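Local coordinates for amidase, hydantoinase/carbamoylase family (Burkholderia ambifaria, PDB 5TP4), which probably hydrolyses N-carbamoyl-L-amino acids as a zinc-dependent amidase of the peptidase M20 family, at residues L205-Q219 and A350-G363. Residues are numbered along the deposited sequence; the frame is centred on the assembly and turned at random. Where two conformers were deposited one is given.
Sequences LEANGTTIGIVTGGQ and AEAFGYTNERIVSG. With EDO (1,2-ethanediol), chain T.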
ATOM      1  N   LEU B 205      21.679  11.321  19.813  1.00 13.08           N
ATOM      2  CA  LEU B 205      22.580  11.431  20.954  1.00 10.51           C
ATOM      3  C   LEU B 205      23.311  10.115  21.194  1.00 12.41           C
ATOM      4  O   LEU B 205      24.514  10.109  21.494  1.00 16.53           O
ATOM      5  CB  LEU B 205      21.798  11.854  22.197  1.00 10.59           C
ATOM      6  CG  LEU B 205      21.022  13.167  22.050  1.00 13.05           C
ATOM      7  CD1 LEU B 205      20.134  13.393  23.300  1.00 11.28           C
ATOM      8  CD2 LEU B 205      22.001  14.316  21.867  1.00 14.10           C
ATOM      9  N   GLU B 206      22.599   8.989  21.070  1.00 13.01           N
ATOM     10  CA  GLU B 206      23.240   7.698  21.284  1.00 15.84           C
ATOM     11  C   GLU B 206      24.318   7.445  20.235  1.00 20.05           C
ATOM     12  O   GLU B 206      25.417   6.987  20.566  1.00 19.49           O
ATOM     13  CB  GLU B 206      22.186   6.586  21.271  1.00 19.91           C
ATOM     14  CG  GLU B 206      22.633   5.301  21.950  1.00 32.90           C
ATOM     15  CD  GLU B 206      23.221   4.341  20.979  1.00 41.16           C
ATOM     16  OE1 GLU B 206      22.905   4.465  19.778  1.00 44.56           O
ATOM     17  OE2 GLU B 206      24.007   3.466  21.403  1.00 46.25           O
ATOM     18  N   ALA B 207      24.034   7.785  18.974  1.00 16.39           N
ATOM     19  CA  ALA B 207      24.991   7.559  17.897  1.00 20.87           C
ATOM     20  C   ALA B 207      26.232   8.427  18.050  1.00 21.40           C
ATOM     21  O   ALA B 207      27.326   8.015  17.652  1.00 25.02           O
ATOM     22  CB  ALA B 207      24.327   7.823  16.552  1.00 16.78           C
ATOM     23  N   ASN B 208      26.090   9.622  18.605  1.00 20.08           N
ATOM     24  CA  ASN B 208      27.209  10.542  18.776  1.00 18.06           C
ATOM     25  C   ASN B 208      27.906  10.422  20.121  1.00 26.45           C
ATOM     26  O   ASN B 208      28.895  11.127  20.348  1.00 26.21           O
ATOM     27  CB  ASN B 208      26.722  11.986  18.603  1.00 20.84           C
ATOM     28  CG  ASN B 208      26.450  12.322  17.167  1.00 27.89           C
ATOM     29  OD1 ASN B 208      27.018  11.702  16.273  1.00 32.10           O
ATOM     30  ND2 ASN B 208      25.586  13.307  16.926  1.00 25.77           N
ATOM     31  N   GLY B 209      27.416   9.582  21.028  1.00 22.35           N
ATOM     32  CA  GLY B 209      27.974   9.605  22.363  1.00 21.07           C
ATOM     33  C   GLY B 209      27.695  10.898  23.099  1.00 21.56           C
ATOM     34  O   GLY B 209      28.475  11.295  23.966  1.00 23.26           O
ATOM     35  N   THR B 210      26.589  11.566  22.784  1.00 18.71           N
ATOM     36  CA  THR B 210      26.249  12.811  23.444  1.00 17.09           C
ATOM     37  C   THR B 210      25.333  12.510  24.614  1.00 15.09           C
ATOM     38  O   THR B 210      24.295  11.870  24.434  1.00 20.15           O
ATOM     39  CB  THR B 210      25.531  13.764  22.489  1.00 16.85           C
ATOM     40  OG1 THR B 210      26.276  13.877  21.276  1.00 18.19           O
ATOM     41  CG2 THR B 210      25.405  15.107  23.126  1.00 13.13           C
ATOM     42  N   THR B 211      25.715  12.972  25.799  1.00 11.30           N
ATOM     43  CA  THR B 211      24.916  12.729  26.994  1.00 15.15           C
ATOM     44  C   THR B 211      23.695  13.640  27.075  1.00 16.67           C
ATOM     45  O   THR B 211      22.610  13.188  27.458  1.00 10.36           O
ATOM     46  CB  THR B 211      25.779  12.898  28.237  1.00 16.98           C
ATOM     47  OG1 THR B 211      26.842  11.942  28.175  1.00 14.16           O
ATOM     48  CG2 THR B 211      24.953  12.642  29.509  1.00 16.45           C
ATOM     49  N   ILE B 212      23.847  14.912  26.723  1.00 11.08           N
ATOM     50  CA  ILE B 212      22.816  15.931  26.943  1.00 10.74           C
ATOM     51  C   ILE B 212      22.367  16.516  25.608  1.00 10.69           C
ATOM     52  O   ILE B 212      23.161  17.139  24.898  1.00 12.77           O
ATOM     53  CB  ILE B 212      23.311  17.058  27.860  1.00 11.33           C
ATOM     54  CG1 ILE B 212      23.817  16.483  29.202  1.00 11.43           C
ATOM     55  CG2 ILE B 212      22.156  18.120  28.076  1.00  9.95           C
ATOM     56  CD1 ILE B 212      22.699  15.755  30.029  1.00  9.98           C
ATOM     57  N   GLY B 213      21.082  16.344  25.286  1.00 10.86           N
ATOM     58  CA  GLY B 213      20.516  17.072  24.169  1.00 12.45           C
ATOM     59  C   GLY B 213      19.944  18.384  24.674  1.00 12.05           C
ATOM     60  O   GLY B 213      19.038  18.389  25.511  1.00 10.56           O
ATOM     61  N   ILE B 214      20.503  19.497  24.214  1.00  7.16           N
ATOM     62  CA  ILE B 214      20.014  20.846  24.539  1.00  7.36           C
ATOM     63  C   ILE B 214      18.888  21.128  23.549  1.00  9.06           C
ATOM     64  O   ILE B 214      19.138  21.484  22.400  1.00 10.41           O
ATOM     65  CB  ILE B 214      21.129  21.888  24.444  1.00  9.74           C
ATOM     66  CG1 ILE B 214      22.261  21.577  25.418  1.00 11.98           C
ATOM     67  CG2 ILE B 214      20.575  23.302  24.753  1.00 10.92           C
ATOM     68  CD1 ILE B 214      23.597  22.183  24.993  1.00 15.33           C
ATOM     69  N   VAL B 215      17.633  20.953  23.970  1.00  8.51           N
ATOM     70  CA  VAL B 215      16.545  20.919  22.990  1.00  6.68           C
ATOM     71  C   VAL B 215      16.172  22.342  22.607  1.00 11.33           C
ATOM     72  O   VAL B 215      15.927  23.185  23.476  1.00 11.94           O
ATOM     73  CB  VAL B 215      15.328  20.144  23.531  1.00  6.99           C
ATOM     74  CG1 VAL B 215      14.346  19.956  22.423  1.00  9.82           C
ATOM     75  CG2 VAL B 215      15.740  18.771  24.068  1.00  6.60           C
ATOM     76  N   THR B 216      16.086  22.605  21.303  1.00 11.65           N
ATOM     77  CA  THR B 216      15.878  23.976  20.858  1.00  9.79           C
ATOM     78  C   THR B 216      14.415  24.325  20.608  1.00 12.19           C
ATOM     79  O   THR B 216      14.071  25.515  20.616  1.00 10.97           O
ATOM     80  CB  THR B 216      16.715  24.254  19.596  1.00 12.45           C
ATOM     81  OG1 THR B 216      16.331  23.380  18.541  1.00 12.84           O
ATOM     82  CG2 THR B 216      18.166  23.994  19.888  1.00 19.54           C
ATOM     83  N   GLY B 217      13.559  23.339  20.421  1.00 12.02           N
ATOM     84  CA  GLY B 217      12.183  23.582  20.042  1.00 11.13           C
ATOM     85  C   GLY B 217      11.654  22.389  19.275  1.00 11.48           C
ATOM     86  O   GLY B 217      12.304  21.353  19.186  1.00 10.87           O
ATOM     87  N   GLY B 218      10.459  22.569  18.723  1.00  8.56           N
ATOM     88  CA  GLY B 218       9.831  21.559  17.892  1.00  7.67           C
ATOM     89  C   GLY B 218       9.787  22.032  16.450  1.00  8.95           C
ATOM     90  O   GLY B 218       9.960  23.225  16.173  1.00 11.47           O
ATOM     91  N   GLN B 219       9.577  21.089  15.533  1.00  9.17           N
ATOM     92  CA  GLN B 219       9.626  21.322  14.097  1.00 11.14           C
ATOM     93  C   GLN B 219       8.337  21.944  13.581  1.00 10.58           C
ATOM     94  O   GLN B 219       7.267  21.784  14.166  1.00 12.61           O
ATOM     95  CB  GLN B 219       9.814  19.992  13.367  1.00 11.89           C
ATOM     96  CG  GLN B 219      11.152  19.352  13.622  1.00 10.63           C
ATOM     97  CD  GLN B 219      11.091  17.859  13.467  1.00 10.46           C
ATOM     98  OE1 GLN B 219      10.117  17.219  13.866  1.00 12.24           O
ATOM     99  NE2 GLN B 219      12.148  17.291  12.892  1.00 10.46           N
ATOM    100  N   ALA B 350      24.977  21.694  31.520  1.00  8.77           N
ATOM    101  CA  ALA B 350      25.747  20.642  30.860  1.00 10.72           C
ATOM    102  C   ALA B 350      27.221  21.015  30.800  1.00 17.56           C
ATOM    103  O   ALA B 350      28.104  20.179  31.047  1.00 13.88           O
ATOM    104  CB  ALA B 350      25.219  20.380  29.448  1.00 11.57           C
ATOM    105  N   GLU B 351      27.514  22.270  30.465  1.00 11.53           N
ATOM    106  CA  GLU B 351      28.916  22.652  30.333  1.00 11.86           C
ATOM    107  C   GLU B 351      29.617  22.639  31.681  1.00 10.31           C
ATOM    108  O   GLU B 351      30.790  22.246  31.767  1.00 14.91           O
ATOM    109  CB  GLU B 351      29.032  24.032  29.673  1.00 12.91           C
ATOM    110  CG  GLU B 351      28.544  23.993  28.229  1.00 16.22           C
ATOM    111  CD  GLU B 351      28.595  25.347  27.544  1.00 35.65           C
ATOM    112  OE1 GLU B 351      29.385  26.207  27.991  1.00 39.38           O
ATOM    113  OE2 GLU B 351      27.846  25.540  26.558  1.00 39.43           O
ATOM    114  N   ALA B 352      28.925  23.064  32.745  1.00 12.61           N
ATOM    115  CA  ALA B 352      29.569  23.110  34.058  1.00 14.18           C
ATOM    116  C   ALA B 352      30.022  21.719  34.509  1.00 15.33           C
ATOM    117  O   ALA B 352      31.061  21.579  35.163  1.00 14.94           O
ATOM    118  CB  ALA B 352      28.626  23.709  35.100  1.00 12.42           C
ATOM    119  N   PHE B 353      29.221  20.689  34.217  1.00 11.94           N
ATOM    120  CA  PHE B 353      29.544  19.307  34.547  1.00 13.52           C
ATOM    121  C   PHE B 353      30.518  18.675  33.559  1.00 11.77           C
ATOM    122  O   PHE B 353      31.049  17.573  33.820  1.00 12.33           O
ATOM    123  CB  PHE B 353      28.256  18.480  34.573  1.00 12.67           C
ATOM    124  CG  PHE B 353      27.522  18.533  35.869  1.00 13.36           C
ATOM    125  CD1 PHE B 353      27.921  17.741  36.924  1.00 16.65           C
ATOM    126  CD2 PHE B 353      26.425  19.363  36.026  1.00 14.65           C
ATOM    127  CE1 PHE B 353      27.234  17.775  38.122  1.00 14.44           C
ATOM    128  CE2 PHE B 353      25.727  19.409  37.228  1.00 17.97           C
ATOM    129  CZ  PHE B 353      26.135  18.613  38.288  1.00 17.98           C
ATOM    130  N   GLY B 354      30.794  19.337  32.435  1.00 12.00           N
ATOM    131  CA  GLY B 354      31.658  18.707  31.459  1.00 12.88           C
ATOM    132  C   GLY B 354      30.985  17.585  30.693  1.00 12.69           C
ATOM    133  O   GLY B 354      31.678  16.777  30.076  1.00 12.95           O
ATOM    134  N   TYR B 355      29.651  17.520  30.711  1.00 10.90           N
ATOM    135  CA  TYR B 355      28.953  16.486  29.952  1.00 10.56           C
ATOM    136  C   TYR B 355      28.966  16.812  28.467  1.00 15.09           C
ATOM    137  O   TYR B 355      28.875  17.982  28.081  1.00 13.30           O
ATOM    138  CB  TYR B 355      27.515  16.361  30.420  1.00  9.39           C
ATOM    139  CG  TYR B 355      27.325  15.964  31.852  1.00  9.90           C
ATOM    140  CD1 TYR B 355      28.259  15.167  32.532  1.00 10.03           C
ATOM    141  CD2 TYR B 355      26.173  16.363  32.528  1.00 10.68           C
ATOM    142  CE1 TYR B 355      28.023  14.790  33.859  1.00 15.18           C
ATOM    143  CE2 TYR B 355      25.938  15.995  33.851  1.00 11.54           C
ATOM    144  CZ  TYR B 355      26.868  15.223  34.508  1.00 14.06           C
ATOM    145  OH  TYR B 355      26.623  14.865  35.819  1.00 12.55           O
ATOM    146  N   THR B 356      29.134  15.781  27.625  1.00 12.00           N
ATOM    147  CA  THR B 356      29.013  16.021  26.191  1.00 11.76           C
ATOM    148  C   THR B 356      27.595  16.485  25.889  1.00 12.59           C
ATOM    149  O   THR B 356      26.635  16.069  26.536  1.00 11.89           O
ATOM    150  CB  THR B 356      29.375  14.758  25.391  1.00 13.75           C
ATOM    151  OG1 THR B 356      28.515  13.679  25.769  1.00 14.05           O
ATOM    152  CG2 THR B 356      30.773  14.361  25.728  1.00 14.68           C
ATOM    153  N   ASN B 357      27.476  17.407  24.942  1.00 11.38           N
ATOM    154  CA  ASN B 357      26.198  18.074  24.737  1.00 10.98           C
ATOM    155  C   ASN B 357      26.092  18.539  23.294  1.00 14.29           C
ATOM    156  O   ASN B 357      27.093  18.877  22.657  1.00 14.87           O
ATOM    157  CB  ASN B 357      26.027  19.264  25.713  1.00  9.29           C
ATOM    158  CG  ASN B 357      27.068  20.352  25.502  1.00 19.10           C
ATOM    159  OD1 ASN B 357      26.852  21.271  24.719  1.00 15.75           O
ATOM    160  ND2 ASN B 357      28.215  20.245  26.188  1.00 13.91           N
ATOM    161  N   GLU B 358      24.859  18.591  22.788  1.00 12.65           N
ATOM    162  CA  GLU B 358      24.645  19.206  21.484  1.00 16.17           C
ATOM    163  C   GLU B 358      23.231  19.756  21.408  1.00 10.70           C
ATOM    164  O   GLU B 358      22.305  19.246  22.049  1.00 11.90           O
ATOM    165  CB  GLU B 358      24.896  18.235  20.323  1.00 20.36           C
ATOM    166  CG  GLU B 358      23.903  17.094  20.157  1.00 17.60           C
ATOM    167  CD  GLU B 358      24.368  16.073  19.092  1.00 23.07           C
ATOM    168  OE1 GLU B 358      24.110  16.301  17.888  1.00 25.41           O
ATOM    169  OE2 GLU B 358      25.008  15.061  19.457  1.00 26.44           O
ATOM    170  N   ARG B 359      23.078  20.814  20.617  1.00 11.81           N
ATOM    171  CA  ARG B 359      21.749  21.337  20.320  0.59 10.14           C
ATOM    172  C   ARG B 359      21.012  20.365  19.407  1.00 11.30           C
ATOM    173  O   ARG B 359      21.603  19.780  18.486  1.00 11.73           O
ATOM    174  CB  ARG B 359      21.852  22.717  19.670  0.59 13.17           C
ATOM    175  CG  ARG B 359      22.292  23.787  20.640  0.59 18.16           C
ATOM    176  CD  ARG B 359      22.525  25.120  19.954  0.59 24.39           C
ATOM    177  NE  ARG B 359      21.303  25.756  19.463  0.59 25.37           N
ATOM    178  CZ  ARG B 359      20.506  26.537  20.188  0.59 22.46           C
ATOM    179  NH1 ARG B 359      20.769  26.767  21.464  0.59 14.99           N
ATOM    180  NH2 ARG B 359      19.429  27.081  19.630  0.59 27.92           N
ATOM    181  N   ILE B 360      19.720  20.159  19.683  1.00 10.19           N
ATOM    182  CA  ILE B 360      18.936  19.174  18.943  1.00 10.82           C
ATOM    183  C   ILE B 360      17.481  19.623  18.937  1.00 11.97           C
ATOM    184  O   ILE B 360      17.007  20.240  19.886  1.00 10.11           O
ATOM    185  CB  ILE B 360      19.107  17.785  19.615  1.00 12.50           C
ATOM    186  CG1 ILE B 360      18.363  16.685  18.855  1.00 13.62           C
ATOM    187  CG2 ILE B 360      18.595  17.826  21.071  1.00 13.49           C
ATOM    188  CD1 ILE B 360      18.895  15.268  19.226  1.00 14.75           C
ATOM    189  N   VAL B 361      16.774  19.346  17.852  1.00 12.25           N
ATOM    190  CA  VAL B 361      15.354  19.693  17.803  1.00  9.44           C
ATOM    191  C   VAL B 361      14.550  18.516  18.352  1.00 15.06           C
ATOM    192  O   VAL B 361      14.963  17.359  18.233  1.00 15.61           O
ATOM    193  CB  VAL B 361      14.945  20.069  16.356  1.00 11.30           C
ATOM    194  CG1 VAL B 361      14.892  18.833  15.451  1.00 17.82           C
ATOM    195  CG2 VAL B 361      13.636  20.844  16.345  1.00 15.54           C
ATOM    196  N   SER B 362      13.405  18.797  18.986  1.00 11.31           N
ATOM    197  CA  SER B 362      12.507  17.715  19.376  1.00 12.17           C
ATOM    198  C   SER B 362      11.743  17.231  18.153  1.00 14.24           C
ATOM    199  O   SER B 362      10.969  17.987  17.551  1.00 14.33           O
ATOM    200  CB  SER B 362      11.551  18.165  20.478  1.00 12.70           C
ATOM    201  OG  SER B 362      10.673  17.080  20.780  1.00 15.27           O
ATOM    202  N   GLY B 363      11.976  15.967  17.760  1.00 11.28           N
ATOM    203  CA  GLY B 363      11.291  15.469  16.588  1.00 12.39           C
ATOM    204  C   GLY B 363       9.896  14.957  16.827  1.00 11.86           C
ATOM    205  O   GLY B 363       9.215  14.607  15.864  1.00 14.02           O
TER
HETATM  206  C1  EDO T 505       5.969  21.119  17.094  1.00 13.84           C
HETATM  207  O1  EDO T 505       6.759  22.292  16.829  1.00 15.95           O
HETATM  208  C2  EDO T 505       4.889  20.980  16.025  1.00 17.76           C
HETATM  209  O2  EDO T 505       3.982  22.094  16.083  1.00 18.30           O
HETATM  210  O   HOH W   1      24.680  15.563  15.037  1.00 33.76           O
HETATM  211  O   HOH W   2      29.059  13.206  28.973  1.00 20.68           O
HETATM  212  O   HOH W   3       8.831  18.321  16.177  1.00 10.64           O
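Glu-358 reaches the helix that carries Leu-205 and the loop that follows it; its OE2 accepts hydrogen bonds from Asn-208 and Thr-210. Thr-210 OG1 donates to the anti lone pair of Glu-358 OE2 at 2.5 Å. Asn-208 ND2 donates to the syn lone pair of Glu-358 OE2 at 3.1 Å, with amide and carboxylate nearly coplanar. A water links Glu-358 OE1 to the same ND2, weakly on the amide side. Two bonds to one oxygen fix the rotation of the carboxylate. Leu-205 CD2 packs on the Glu-358 CG methylene.

Thr-356 OG1 bridges the loop after that helix. Thr-356 OG1 donates to Gly-209 O at 3.0 Å, in the carbonyl plane, and accepts from Thr-211 N at 2.9 Å. With chi1 at 59°, OG1 sits between its own N and carbonyl carbon, facing this loop. Gly-209 closes the helix in a Schellman motif.

Beyond the loop, 212-218 and 357-362 pair as parallel strands. Backbone bonds alternate from Ile-212 N to Thr-356 O through Thr-216 N to Ile-360 O. Past Thr-216 the regular pairing lapses, though Ser-362 N still bonds Gly-217 O at 2.8 Å. On one face Ile-360 CG2 lies 3.7 Å from Gly-213 CA, where no side chain intervenes. On the other, Ile-214 CD1 lies beside the Asn-357 side chain, and Ile-212 CG1 meets Tyr-355 CB.

Gln-219 CG packs on Val-361 CG2, while its OE1 is bonded by Arg-296 and its NE2 bonds Gly-236 O of the second subunit. Val-215 packs on Met-379 and Phe-381, and its side chain is about 7 Å from that of zinc ligand His-198. In the sheet, 212-218 lies between 357-362 and antiparallel 377-382; helix 340-353 packs on the Ile-214 face through Val-343 and Ala-347, while helix 398-416 meets Ile-212 through Val-407.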